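Local structure of response regulator CheY-like protein (Mesorhizobium loti, 3SNK) at residues P24-D29 with I62-L67; D112-P117 with L124-F129; L90-D95 with R103-M108; V17-S22 with R28-R33. The protein is a pilus assembly protein that may bind and hydrolyse ATP in its full-length form, of which this chain is the N-terminal CheY-like domain. All blocks are in the same frame, centred on the assembly; numbering follows the deposited sequence.

Contact 1. Residues P24-D29 with I62-L67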
# COMPACT_ATOMS: atom_id res chain seq x y z
N PRO A 24 -10.74 -8.00 -4.36
CA PRO A 24 -10.99 -7.57 -5.75
C PRO A 24 -11.72 -6.24 -5.89
O PRO A 24 -11.53 -5.57 -6.90
CB PRO A 24 -11.83 -8.70 -6.34
CG PRO A 24 -12.34 -9.47 -5.18
CD PRO A 24 -11.33 -9.33 -4.10
N ASN A 25 -12.60 -5.88 -4.93
CA ASN A 25 -13.37 -4.64 -4.99
C ASN A 25 -12.45 -3.44 -4.78
O ASN A 25 -12.54 -2.46 -5.51
CB ASN A 25 -14.52 -4.63 -3.98
CG ASN A 25 -15.51 -5.75 -4.19
OD1 ASN A 25 -16.20 -5.82 -5.21
ND2 ASN A 25 -15.58 -6.68 -3.24
N PHE A 26 -11.56 -3.56 -3.80
CA PHE A 26 -10.57 -2.56 -3.44
C PHE A 26 -9.58 -2.32 -4.59
O PHE A 26 -9.25 -1.17 -4.87
CB PHE A 26 -9.83 -3.01 -2.16
CG PHE A 26 -8.72 -2.11 -1.70
CD1 PHE A 26 -8.99 -1.01 -0.90
CD2 PHE A 26 -7.40 -2.38 -2.02
CE1 PHE A 26 -7.97 -0.17 -0.48
CE2 PHE A 26 -6.38 -1.53 -1.60
CZ PHE A 26 -6.67 -0.44 -0.83
N LYS A 27 -9.07 -3.41 -5.22
CA LYS A 27 -8.10 -3.37 -6.34
C LYS A 27 -8.68 -2.52 -7.50
O LYS A 27 -8.04 -1.58 -7.95
CB LYS A 27 -7.80 -4.80 -6.85
CG LYS A 27 -6.82 -5.62 -6.02
CD LYS A 27 -6.77 -7.07 -6.56
CE LYS A 27 -5.36 -7.63 -6.66
NZ LYS A 27 -5.32 -9.07 -7.05
N ARG A 28 -9.87 -2.87 -7.97
CA ARG A 28 -10.58 -2.20 -9.06
C ARG A 28 -10.83 -0.72 -8.71
O ARG A 28 -10.55 0.15 -9.54
CB ARG A 28 -11.91 -2.91 -9.33
CG ARG A 28 -12.71 -2.46 -10.61
CD ARG A 28 -13.37 -1.08 -10.55
NE ARG A 28 -14.24 -0.81 -11.71
CZ ARG A 28 -14.88 0.34 -11.91
NH1 ARG A 28 -14.76 1.34 -11.05
NH2 ARG A 28 -15.64 0.51 -12.99
N ASP A 29 -11.34 -0.43 -7.50
CA ASP A 29 -11.70 0.93 -7.14
C ASP A 29 -10.50 1.84 -6.96
O ASP A 29 -10.55 2.97 -7.42
CB ASP A 29 -12.60 0.97 -5.90
CG ASP A 29 -13.99 0.38 -6.12
OD1 ASP A 29 -14.57 0.59 -7.23
OD2 ASP A 29 -14.51 -0.26 -5.18
N ILE A 62 5.14 5.18 -4.84
CA ILE A 62 4.26 4.92 -3.70
C ILE A 62 3.84 3.48 -3.70
O ILE A 62 3.54 2.93 -4.76
CB ILE A 62 2.97 5.83 -3.76
CG1 ILE A 62 3.29 7.31 -3.75
CG2 ILE A 62 1.96 5.49 -2.64
CD1 ILE A 62 2.29 8.11 -4.54
N VAL A 63 3.72 2.91 -2.51
CA VAL A 63 3.18 1.57 -2.30
C VAL A 63 1.86 1.70 -1.55
O VAL A 63 1.76 2.47 -0.59
CB VAL A 63 4.18 0.64 -1.56
CG1 VAL A 63 3.53 -0.67 -1.14
CG2 VAL A 63 5.38 0.36 -2.44
N ILE A 64 0.85 0.95 -1.97
CA ILE A 64 -0.44 0.89 -1.26
C ILE A 64 -0.60 -0.54 -0.83
O ILE A 64 -0.62 -1.46 -1.66
CB ILE A 64 -1.65 1.44 -2.03
CG1 ILE A 64 -1.42 2.92 -2.39
CG2 ILE A 64 -2.94 1.26 -1.20
CD1 ILE A 64 -2.37 3.49 -3.40
N LEU A 65 -0.63 -0.74 0.47
CA LEU A 65 -0.69 -2.09 0.98
C LEU A 65 -2.01 -2.32 1.73
O LEU A 65 -2.29 -1.68 2.74
CB LEU A 65 0.55 -2.39 1.86
CG LEU A 65 0.64 -3.77 2.52
CD1 LEU A 65 0.77 -4.90 1.48
CD2 LEU A 65 1.79 -3.81 3.50
N ASP A 66 -2.84 -3.19 1.16
CA ASP A 66 -4.10 -3.58 1.78
C ASP A 66 -3.83 -4.77 2.69
O ASP A 66 -3.65 -5.88 2.21
CB ASP A 66 -5.16 -3.93 0.72
CG ASP A 66 -6.50 -4.41 1.26
OD1 ASP A 66 -6.77 -4.19 2.48
OD2 ASP A 66 -7.32 -4.94 0.46
N LEU A 67 -3.79 -4.51 3.99
CA LEU A 67 -3.53 -5.51 5.03
C LEU A 67 -4.79 -6.31 5.39
O LEU A 67 -4.67 -7.41 5.92
CB LEU A 67 -2.97 -4.81 6.27
CG LEU A 67 -1.59 -4.20 6.09
CD1 LEU A 67 -1.34 -3.15 7.10
CD2 LEU A 67 -0.51 -5.29 6.15

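Contact 2. Residues D112-P117 with L124-F129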
# COMPACT_ATOMS: atom_id res chain seq x y z
N ASP A 112 0.47 6.85 5.89
CA ASP A 112 -0.95 6.95 6.18
C ASP A 112 -1.56 5.60 6.57
O ASP A 112 -1.19 4.57 6.02
CB ASP A 112 -1.70 7.55 4.96
CG ASP A 112 -1.14 8.89 4.45
OD1 ASP A 112 -1.53 9.94 5.01
OD2 ASP A 112 -0.33 8.88 3.50
N TRP A 113 -2.48 5.62 7.54
CA TRP A 113 -3.24 4.46 8.00
C TRP A 113 -4.73 4.64 7.64
O TRP A 113 -5.46 5.27 8.40
CB TRP A 113 -3.10 4.27 9.50
CG TRP A 113 -1.75 3.87 10.04
CD1 TRP A 113 -0.58 3.70 9.36
CD2 TRP A 113 -1.46 3.65 11.42
NE1 TRP A 113 0.43 3.39 10.24
CE2 TRP A 113 -0.08 3.34 11.51
CE3 TRP A 113 -2.24 3.67 12.59
CZ2 TRP A 113 0.53 3.02 12.73
CZ3 TRP A 113 -1.63 3.36 13.80
CH2 TRP A 113 -0.26 3.06 13.86
N LEU A 114 -5.17 4.10 6.52
CA LEU A 114 -6.56 4.26 6.10
C LEU A 114 -7.38 3.06 6.53
O LEU A 114 -6.89 1.93 6.53
CB LEU A 114 -6.64 4.49 4.58
CG LEU A 114 -5.73 5.63 4.02
CD1 LEU A 114 -5.77 5.67 2.50
CD2 LEU A 114 -6.12 7.00 4.59
N HIS A 115 -8.62 3.32 6.97
CA HIS A 115 -9.55 2.32 7.49
C HIS A 115 -10.64 2.04 6.45
O HIS A 115 -11.22 2.98 5.90
CB HIS A 115 -10.14 2.82 8.83
CG HIS A 115 -11.01 1.84 9.55
ND1 HIS A 115 -10.48 0.72 10.19
CD2 HIS A 115 -12.35 1.87 9.77
CE1 HIS A 115 -11.52 0.09 10.73
NE2 HIS A 115 -12.67 0.74 10.51
N LYS A 116 -10.89 0.75 6.16
CA LYS A 116 -11.88 0.27 5.19
C LYS A 116 -13.33 0.41 5.72
O LYS A 116 -13.57 0.09 6.89
CB LYS A 116 -11.61 -1.20 4.84
CG LYS A 116 -10.88 -1.41 3.53
CD LYS A 116 -10.73 -2.89 3.24
CE LYS A 116 -10.00 -3.19 1.96
NZ LYS A 116 -9.88 -4.65 1.74
N PRO A 117 -14.32 0.83 4.89
CA PRO A 117 -14.21 1.24 3.47
C PRO A 117 -13.61 2.64 3.33
O PRO A 117 -14.06 3.57 4.01
CB PRO A 117 -15.67 1.17 2.98
CG PRO A 117 -16.50 1.47 4.20
CD PRO A 117 -15.71 0.95 5.38
N LEU A 124 -6.96 10.01 -2.13
CA LEU A 124 -6.38 11.05 -3.00
C LEU A 124 -5.57 12.04 -2.18
O LEU A 124 -4.57 12.54 -2.69
CB LEU A 124 -7.44 11.79 -3.85
CG LEU A 124 -8.45 10.93 -4.67
CD1 LEU A 124 -9.37 11.81 -5.51
CD2 LEU A 124 -7.76 9.89 -5.55
N ASN A 125 -5.97 12.31 -0.92
CA ASN A 125 -5.21 13.18 -0.03
C ASN A 125 -3.87 12.54 0.34
O ASN A 125 -2.84 13.21 0.34
CB ASN A 125 -6.01 13.48 1.24
CG ASN A 125 -7.07 14.54 1.11
OD1 ASN A 125 -7.56 14.87 0.01
ND2 ASN A 125 -7.48 15.09 2.24
N ALA A 126 -3.90 11.22 0.61
CA ALA A 126 -2.71 10.46 0.98
C ALA A 126 -1.72 10.35 -0.19
O ALA A 126 -0.54 10.61 0.01
CB ALA A 126 -3.10 9.08 1.47
N VAL A 127 -2.20 10.07 -1.39
CA VAL A 127 -1.32 9.92 -2.56
C VAL A 127 -0.74 11.28 -3.03
O VAL A 127 0.46 11.36 -3.30
CB VAL A 127 -2.04 9.15 -3.71
CG1 VAL A 127 -1.15 9.04 -4.94
CG2 VAL A 127 -2.43 7.75 -3.25
N THR A 128 -1.58 12.34 -3.13
CA THR A 128 -1.16 13.65 -3.63
C THR A 128 -0.25 14.39 -2.67
O THR A 128 0.51 15.23 -3.13
CB THR A 128 -2.35 14.55 -4.03
OG1 THR A 128 -3.16 14.79 -2.88
CG2 THR A 128 -3.15 13.98 -5.20
N PHE A 129 -0.31 14.06 -1.36
CA PHE A 129 0.57 14.63 -0.34
C PHE A 129 2.05 14.35 -0.68
O PHE A 129 2.92 15.17 -0.37
CB PHE A 129 0.24 14.07 1.05
CG PHE A 129 1.14 14.54 2.17
CD1 PHE A 129 0.90 15.76 2.81
CD2 PHE A 129 2.24 13.79 2.57
CE1 PHE A 129 1.76 16.22 3.81
CE2 PHE A 129 3.09 14.25 3.58
CZ PHE A 129 2.85 15.46 4.19

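Contact 3. Residues L90-D95 with R103-M108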
# COMPACT_ATOMS: atom_id res chain seq x y z
N LEU A 90 4.54 4.55 2.04
CA LEU A 90 3.70 3.38 2.15
C LEU A 90 2.36 3.80 2.71
O LEU A 90 2.29 4.47 3.75
CB LEU A 90 4.40 2.32 3.04
CG LEU A 90 3.55 1.12 3.53
CD1 LEU A 90 3.13 0.26 2.39
CD2 LEU A 90 4.37 0.23 4.51
N ILE A 91 1.30 3.47 1.99
CA ILE A 91 -0.05 3.80 2.46
C ILE A 91 -0.64 2.49 2.92
O ILE A 91 -0.72 1.55 2.12
CB ILE A 91 -0.92 4.56 1.43
CG1 ILE A 91 -0.30 5.95 1.16
CG2 ILE A 91 -2.37 4.71 1.94
CD1 ILE A 91 -0.76 6.61 -0.15
N ALA A 92 -0.98 2.40 4.21
CA ALA A 92 -1.55 1.16 4.73
C ALA A 92 -3.05 1.28 4.84
O ALA A 92 -3.58 2.29 5.31
CB ALA A 92 -0.95 0.83 6.09
N VAL A 93 -3.75 0.24 4.35
CA VAL A 93 -5.19 0.13 4.42
C VAL A 93 -5.47 -1.14 5.19
O VAL A 93 -4.95 -2.21 4.87
CB VAL A 93 -5.91 0.17 3.03
CG1 VAL A 93 -7.43 0.23 3.19
CG2 VAL A 93 -5.41 1.33 2.18
N SER A 94 -6.29 -1.02 6.23
CA SER A 94 -6.65 -2.19 7.01
C SER A 94 -8.00 -2.01 7.64
O SER A 94 -8.52 -0.89 7.70
CB SER A 94 -5.60 -2.45 8.09
OG SER A 94 -5.76 -1.55 9.18
N ASP A 95 -8.54 -3.11 8.17
CA ASP A 95 -9.73 -3.09 9.01
C ASP A 95 -9.16 -2.81 10.42
O ASP A 95 -8.00 -2.41 10.51
CB ASP A 95 -10.49 -4.42 8.90
CG ASP A 95 -11.15 -4.61 7.54
OD1 ASP A 95 -12.12 -3.87 7.24
OD2 ASP A 95 -10.70 -5.50 6.78
N ARG A 103 1.72 -2.49 16.56
CA ARG A 103 3.15 -2.45 16.82
C ARG A 103 3.97 -2.75 15.56
O ARG A 103 4.96 -2.06 15.29
CB ARG A 103 3.53 -3.47 17.89
CG ARG A 103 3.53 -2.93 19.29
CD ARG A 103 4.87 -3.09 19.96
NE ARG A 103 4.88 -2.37 21.24
CZ ARG A 103 5.67 -1.34 21.53
NH1 ARG A 103 6.57 -0.91 20.65
NH2 ARG A 103 5.58 -0.75 22.72
N VAL A 104 3.56 -3.79 14.80
CA VAL A 104 4.20 -4.20 13.55
C VAL A 104 3.97 -3.10 12.54
O VAL A 104 4.93 -2.70 11.88
CB VAL A 104 3.71 -5.58 13.01
CG1 VAL A 104 4.42 -5.94 11.72
CG2 VAL A 104 3.90 -6.68 14.05
N LEU A 105 2.70 -2.60 12.43
CA LEU A 105 2.34 -1.52 11.52
C LEU A 105 3.19 -0.26 11.81
O LEU A 105 3.67 0.37 10.88
CB LEU A 105 0.83 -1.20 11.54
CG LEU A 105 0.35 -0.14 10.52
CD1 LEU A 105 0.70 -0.52 9.09
CD2 LEU A 105 -1.12 0.11 10.64
N VAL A 106 3.40 0.08 13.09
CA VAL A 106 4.23 1.21 13.47
C VAL A 106 5.66 0.99 12.92
O VAL A 106 6.20 1.90 12.30
CB VAL A 106 4.23 1.50 14.99
CG1 VAL A 106 5.37 2.45 15.37
CG2 VAL A 106 2.90 2.08 15.45
N ARG A 107 6.22 -0.22 13.08
CA ARG A 107 7.57 -0.53 12.62
C ARG A 107 7.67 -0.51 11.11
O ARG A 107 8.76 -0.27 10.58
CB ARG A 107 8.05 -1.88 13.15
CG ARG A 107 8.25 -1.90 14.65
CD ARG A 107 9.16 -3.04 15.06
NE ARG A 107 8.58 -4.36 14.79
CZ ARG A 107 7.80 -5.02 15.64
NH1 ARG A 107 7.49 -4.49 16.82
NH2 ARG A 107 7.32 -6.21 15.32
N MSE A 108 6.56 -0.75 10.40
CA MSE A 108 6.52 -0.71 8.95
C MSE A 108 6.56 0.71 8.40
O MSE A 108 6.71 0.88 7.20
CB MSE A 108 5.34 -1.50 8.39
CG MSE A 108 5.66 -2.98 8.38
SE MSE A 108 4.09 -3.79 7.79
CE MSE A 108 4.52 -3.66 5.86

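Contact 4. Residues V17-S22 with R28-R33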
# COMPACT_ATOMS: atom_id res chain seq x y z
N VAL A 17 2.93 3.55 -9.00
CA VAL A 17 2.18 3.16 -7.81
C VAL A 17 2.10 1.63 -7.82
O VAL A 17 1.61 1.03 -8.80
CB VAL A 17 0.78 3.84 -7.72
CG1 VAL A 17 0.04 3.44 -6.44
CG2 VAL A 17 0.87 5.36 -7.83
N ALA A 18 2.62 1.00 -6.76
CA ALA A 18 2.50 -0.45 -6.59
C ALA A 18 1.38 -0.68 -5.58
O ALA A 18 1.41 -0.12 -4.50
CB ALA A 18 3.82 -1.07 -6.14
N LEU A 19 0.33 -1.38 -6.00
CA LEU A 19 -0.83 -1.69 -5.17
C LEU A 19 -0.85 -3.20 -4.88
O LEU A 19 -0.69 -4.01 -5.80
CB LEU A 19 -2.10 -1.23 -5.92
CG LEU A 19 -3.47 -1.58 -5.35
CD1 LEU A 19 -3.70 -0.91 -4.04
CD2 LEU A 19 -4.57 -1.16 -6.31
N PHE A 20 -0.99 -3.57 -3.59
CA PHE A 20 -1.00 -4.96 -3.11
C PHE A 20 -2.26 -5.17 -2.32
O PHE A 20 -2.49 -4.43 -1.37
CB PHE A 20 0.25 -5.30 -2.25
CG PHE A 20 1.54 -5.11 -3.00
CD1 PHE A 20 2.00 -6.07 -3.89
CD2 PHE A 20 2.27 -3.93 -2.88
CE1 PHE A 20 3.14 -5.86 -4.66
CE2 PHE A 20 3.45 -3.74 -3.60
CZ PHE A 20 3.86 -4.70 -4.50
N SER A 21 -3.10 -6.14 -2.73
CA SER A 21 -4.40 -6.42 -2.11
C SER A 21 -4.94 -7.78 -2.50
O SER A 21 -4.75 -8.19 -3.64
CB SER A 21 -5.42 -5.36 -2.53
OG SER A 21 -6.67 -5.54 -1.89
N SER A 22 -5.66 -8.45 -1.59
CA SER A 22 -6.34 -9.72 -1.91
C SER A 22 -7.87 -9.47 -2.05
O SER A 22 -8.65 -10.41 -2.21
CB SER A 22 -6.03 -10.79 -0.87
OG SER A 22 -4.70 -11.28 -0.97
N ARG A 28 -9.87 -2.87 -7.97
CA ARG A 28 -10.58 -2.20 -9.06
C ARG A 28 -10.83 -0.72 -8.71
O ARG A 28 -10.55 0.15 -9.54
CB ARG A 28 -11.91 -2.91 -9.33
CG ARG A 28 -12.71 -2.46 -10.61
CD ARG A 28 -13.37 -1.08 -10.55
NE ARG A 28 -14.24 -0.81 -11.71
CZ ARG A 28 -14.88 0.34 -11.91
NH1 ARG A 28 -14.76 1.34 -11.05
NH2 ARG A 28 -15.64 0.51 -12.99
N ASP A 29 -11.34 -0.43 -7.50
CA ASP A 29 -11.70 0.93 -7.14
C ASP A 29 -10.50 1.84 -6.96
O ASP A 29 -10.55 2.97 -7.42
CB ASP A 29 -12.60 0.97 -5.90
CG ASP A 29 -13.99 0.38 -6.12
OD1 ASP A 29 -14.57 0.59 -7.23
OD2 ASP A 29 -14.51 -0.26 -5.18
N VAL A 30 -9.44 1.38 -6.33
CA VAL A 30 -8.24 2.19 -6.14
C VAL A 30 -7.53 2.41 -7.48
O VAL A 30 -7.13 3.54 -7.76
CB VAL A 30 -7.28 1.58 -5.07
CG1 VAL A 30 -5.91 2.28 -5.07
CG2 VAL A 30 -7.91 1.67 -3.69
N ALA A 31 -7.35 1.36 -8.31
CA ALA A 31 -6.68 1.54 -9.60
C ALA A 31 -7.46 2.50 -10.49
O ALA A 31 -6.85 3.37 -11.11
CB ALA A 31 -6.48 0.21 -10.32
N THR A 32 -8.81 2.40 -10.52
CA THR A 32 -9.66 3.29 -11.29
C THR A 32 -9.49 4.74 -10.81
O THR A 32 -9.33 5.64 -11.64
CB THR A 32 -11.13 2.83 -11.22
OG1 THR A 32 -11.21 1.50 -11.71
CG2 THR A 32 -12.06 3.70 -12.05
N ARG A 33 -9.58 4.97 -9.50
CA ARG A 33 -9.45 6.32 -8.91
C ARG A 33 -8.14 7.00 -9.28
O ARG A 33 -8.14 8.17 -9.67
CB ARG A 33 -9.57 6.28 -7.37
CG ARG A 33 -11.01 6.35 -6.91
CD ARG A 33 -11.16 6.49 -5.41
NE ARG A 33 -12.57 6.43 -5.01
CZ ARG A 33 -13.10 5.47 -4.26
NH1 ARG A 33 -12.34 4.48 -3.78
NH2 ARG A 33 -14.39 5.49 -3.95

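Contact 1. Residues P24-D29 with I62-L67
F26 of helix 24-36 lays its ring against D66 and I64 of the central strand 62-68, a buried helix-on-sheet contact at the C-terminal end of the parallel sheet of a CheY-like receiver domain. Its CG stands anti to the backbone N (chi1 177°), which carries the ring inward, past L19 and S21, to strand 62-68. D66 lies over one face, its CG 3.9 Å above the plane of the F26 ring and displaced toward the rim, with ring and carboxylate planes 44° apart. The closest carbon meeting is F26 CE2 to D66 CB at 3.6 Å, and D66 OD2 comes to 3.6 Å from F26 CD2. I64 approaches the ring edge instead, CG2 being 4.1 Å from F26 CZ. Replacing F26 by an alanine would probably open a gap over D66 and beside I64, leaving the carboxylate without its aromatic cover though still held by polar partners. Those of OD2 are S21 OG and, by a salt bridge, K116 NZ. The place of D66 is consistent with the phospho-accepting aspartate of receiver domains. With the ring packed on one side and a hydroxyl and an ammonium gripping OD2, its orientation is set by apolar and polar neighbours alike.

Contact 2. Residues D112-P117 with L124-F129
D112 turns its CG anti to its own carbonyl carbon and beside the backbone N (chi1 -54°), a setting that sends the carboxylate across to the methyl group of A126. L114, two residues on and on the same side of the strand, takes a similar first torsion (chi1 -52°) and puts CD1 near the same methyl. Together they join strand 112-115, an outermost strand of the receiver-domain sheet, to helix 120-129, the last helix of this alpha/beta fold. The turn between them begins with a cis peptide before P117, a feature typical of receiver domains, and K116 just ahead of it sends NZ to a salt bridge with D23 as well as D66. A126 offers nothing but a methyl, and the strand comes close: the CA atoms of D112 and A126 are 6.5 Å apart. D112 OD2 lies 3.4 Å from A126 CB and D112 CG 3.6 Å from it, the methyl sitting against the face of the carboxylate. The L114 CD1 to A126 CB approach is looser, at 4.5 Å. OD2 also has a hydrogen-bonding partner just beyond the two segments. With a leucine at D112 that partner would probably lose its mate, and an apolar branch would lie where the carboxylate face now meets A126. On the far side of the helix T128 folds its hydroxyl back on the preceding turn: OG1 donates to L124 O at 2.7 Å, tilted 21° from the carbonyl plane, and the same oxygen accepts T128 N at 3.0 Å.

Contact 3. Residues L90-D95 with R103-M108
L90 and A92 of strand 90-94 face M108 and L105 within a beta-alpha-beta crossover, in which helix 99-107 packs across the receiver-domain sheet before the chain returns in strand 112-115. Both side-chain pairings are apolar and buried; L90 also lies against a carbonyl. A92 CB meets L105 CD1 at 3.7 Å. L105 stands with CG anti to the backbone N (chi1 -175°), which brings one delta methyl down on the short alanine, while its other branch, CD2, packs against W113 of the returning strand. Near the start of strand 90-94, L90 CD2 lies 3.6 Å from the backbone oxygen of M108 and 4.1 Å from its terminal methyl CE. M108 is a selenomethionine, and its chain bends at the last torsion (chi3 88°) to bring CE round to L90, the two side chains running aslant to one another. The same methyl group packs on L65 of strand 62-68, and I78, F50 and L73 also touch M108, which is thus packed between the sheet, helix 78-82 and two loops. Its backbone oxygen accepts a hydrogen bond from R82 NE, so that a buried polar atom beside L90 is satisfied. The M108 amide donates to V104 O at 2.9 Å. At the other end of strand 90-94, S94 probably corresponds to the conserved serine or threonine of receiver domains. Here its OG donates to the backbone oxygen of D95, in the carbonyl plane, at 2.7 Å.

Contact 4. Residues V17-S22 with R28-R33
L19 spreads its two delta methyls mainly over the CG1 branch of V30: CD2 is 3.9 Å and CD1 4.0 Å from V30 CG1. The side chains lie slantwise, each directed from its own backbone toward the other. The CB bond of L19 points at the helix, and its CG, anti to the backbone N (chi1 173°), is placed where both delta methyls reach V30; in V30 the branch with the same relation, CG1, is the one that comes down on the leucine. V30 CB follows at 4.0 Å from L19 CD2, a van der Waals spacing. Beyond V30, L19 CD2 comes to 4.3 Å from A31 N, so the leucine methyl also brushes the helix backbone. This packing belongs to the first beta-alpha-beta unit of the receiver fold, strand 15-20, helix 24-36 and strand 40-45, where the helix crosses one face of the sheet. L19 is further enclosed by F26 of the same helix, by V44 and by I64, whose strands flank its own. After the strand the chain runs into a loop in which S21 OG, besides its bond to D66 OD2, is hydrogen-bonded to the D23 amide. The opposite side of the helix is polar. T32 OG1 donates to R28 O at 2.6 Å, tilted 31° from the carbonyl plane, while T32 N reaches the same oxygen at 3.0 Å from the other face. R28 NH1 and D29 OD1 form a long salt bridge of 3.9 Å along the helix surface.

All four contacts join helices to one parallel sheet and bury their touching groups, apart from the partly exposed D112 in contact 2 and A31 in contact 4. Contacts 1 and 4 use the same helix, 24-36, on neighbouring strands, and their centres are only 4 Å apart; contact 4 pairs only apolar side chains, contact 1 adds a carboxylate at the sheet's C-terminal end. Contact 2, at an edge strand, is tied to contact 1 by the D66–K116 salt bridge and by V127 packing on I62. Contact 3 lies about 17 Å from contact 4, centre to centre, across the chain's centre, but strand pairing joins it to contacts 1 and 2 (V63–I91, A92–L114).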